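Local coordinates for protein cupin 2, conserved barrel (Desulfitobacterium hafniense, PDB 2OZJ) that is of unknown function but belongs to the cupin superfamily, adopting a conserved beta-barrel fold and assembling as a two-chain protein, at residues Asn7-Glu11 with Arg12-Leu16. Sequence-based numbering, arbitrary orientation.
Sequences NLPQE and RPLPL
P9 packs its ring into the inner side of a turn, where the chain reverses through Q10, E11 and R12 and the two arms run back at 155° to each other. The tight part lies inside this bend, at the P9 ring: CB of P9 sits 3.0 Å from the carbonyl O of R12, a close carbon-to-oxygen approach, and CG of P9 lies 3.6 Å from the same oxygen. The same CG also meets L14 CG at 4.2 Å and passes 3.9 Å from L14 N. Nearer the open end of the bend, L8 and L16 cross at a slant and meet through single methyls, L8 CD2 to L16 CD1 at 4.2 Å. L16 reaches this place with CG anti to its backbone N (chi1 -161°), whereas CG of L8 stands beside its own (chi1 -70°). Both leucines are buried: L8 also packs on L32 and on M87 of the second subunit, L16 on V85 of that subunit, and L19 backs L8, P9 and L14. The outer face of the turn is the loose side, where Q10, E11 and R12 are exposed and their side chains set off away from the opposite arm. Beyond the turn, L14 and P15 join an antiparallel ladder with a strand of the second subunit, carrying the sheet across the dimer interface. No hydrogen bond links the two arms, consistent with P9, P13 and P15 having no N-H; the bend closes by van der Waals contact of the P9 ring with backbone and L14, plus the leucine methyls, with its polar and charged side chains left on the solvent side.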
# COMPACT_ATOMS: atom_id res chain seq x y z
N ASN A 7 -1.50 -12.04 -7.09
CA ASN A 7 -2.21 -11.24 -8.05
C ASN A 7 -1.58 -9.88 -8.33
O ASN A 7 -2.27 -8.90 -8.66
CB ASN A 7 -3.69 -11.10 -7.66
CG ASN A 7 -4.42 -12.42 -7.65
OD1 ASN A 7 -4.13 -13.31 -8.47
ND2 ASN A 7 -5.35 -12.57 -6.71
N LEU A 8 -0.24 -9.87 -8.27
CA LEU A 8 0.57 -8.66 -8.48
C LEU A 8 1.66 -8.93 -9.49
O LEU A 8 2.18 -10.07 -9.54
CB LEU A 8 1.23 -8.22 -7.18
CG LEU A 8 0.29 -7.66 -6.11
CD1 LEU A 8 0.93 -7.81 -4.71
CD2 LEU A 8 -0.07 -6.21 -6.46
N PRO A 9 2.02 -7.91 -10.29
CA PRO A 9 3.07 -8.23 -11.27
C PRO A 9 4.43 -8.51 -10.64
O PRO A 9 4.80 -7.88 -9.63
CB PRO A 9 3.13 -6.98 -12.14
CG PRO A 9 2.51 -5.90 -11.40
CD PRO A 9 1.59 -6.50 -10.37
N GLN A 10 5.16 -9.46 -11.22
CA GLN A 10 6.48 -9.81 -10.76
C GLN A 10 7.54 -9.52 -11.78
O GLN A 10 8.72 -9.44 -11.42
CB GLN A 10 6.54 -11.29 -10.41
CG GLN A 10 5.68 -11.66 -9.21
CD GLN A 10 5.73 -13.13 -8.93
OE1 GLN A 10 6.78 -13.76 -9.09
NE2 GLN A 10 4.59 -13.70 -8.57
N GLU A 11 7.17 -9.36 -13.05
CA GLU A 11 8.17 -9.09 -14.06
C GLU A 11 8.01 -7.75 -14.78
O GLU A 11 9.00 -7.24 -15.28
CB GLU A 11 8.19 -10.20 -15.11
CG GLU A 11 7.70 -11.56 -14.61
CD GLU A 11 8.31 -12.71 -15.33
OE1 GLU A 11 9.53 -12.63 -15.68
OE2 GLU A 11 7.58 -13.71 -15.58
N ARG A 12 6.79 -7.24 -14.92
CA ARG A 12 6.61 -5.90 -15.49
C ARG A 12 5.74 -5.09 -14.54
O ARG A 12 4.61 -5.44 -14.31
CB ARG A 12 6.08 -5.96 -16.94
CG ARG A 12 4.87 -5.04 -17.31
CD ARG A 12 4.36 -5.38 -18.73
NE ARG A 12 5.45 -5.23 -19.72
CZ ARG A 12 5.33 -5.57 -21.00
NH1 ARG A 12 4.16 -6.03 -21.34
NH2 ARG A 12 6.36 -5.40 -21.84
N PRO A 13 6.30 -4.02 -13.98
CA PRO A 13 5.56 -3.19 -13.03
C PRO A 13 4.36 -2.53 -13.71
O PRO A 13 4.41 -2.22 -14.93
CB PRO A 13 6.60 -2.15 -12.61
CG PRO A 13 7.50 -2.03 -13.77
CD PRO A 13 7.62 -3.43 -14.30
N LEU A 14 3.31 -2.35 -12.93
CA LEU A 14 2.11 -1.70 -13.40
C LEU A 14 1.64 -0.81 -12.27
O LEU A 14 1.86 -1.13 -11.12
CB LEU A 14 1.02 -2.73 -13.75
CG LEU A 14 1.32 -3.80 -14.81
CD1 LEU A 14 0.24 -4.89 -14.80
CD2 LEU A 14 1.45 -3.18 -16.17
N PRO A 15 0.91 0.25 -12.62
CA PRO A 15 0.26 1.05 -11.62
C PRO A 15 -0.81 0.22 -10.95
O PRO A 15 -1.55 -0.55 -11.60
CB PRO A 15 -0.40 2.17 -12.43
CG PRO A 15 0.04 2.04 -13.77
CD PRO A 15 0.61 0.71 -13.98
N LEU A 16 -0.94 0.39 -9.65
CA LEU A 16 -1.82 -0.39 -8.88
C LEU A 16 -3.30 -0.20 -9.31
O LEU A 16 -4.07 -1.15 -9.46
CB LEU A 16 -1.57 0.01 -7.42
CG LEU A 16 -2.03 -0.90 -6.34
CD1 LEU A 16 -1.55 -2.33 -6.46
CD2 LEU A 16 -1.51 -0.20 -5.01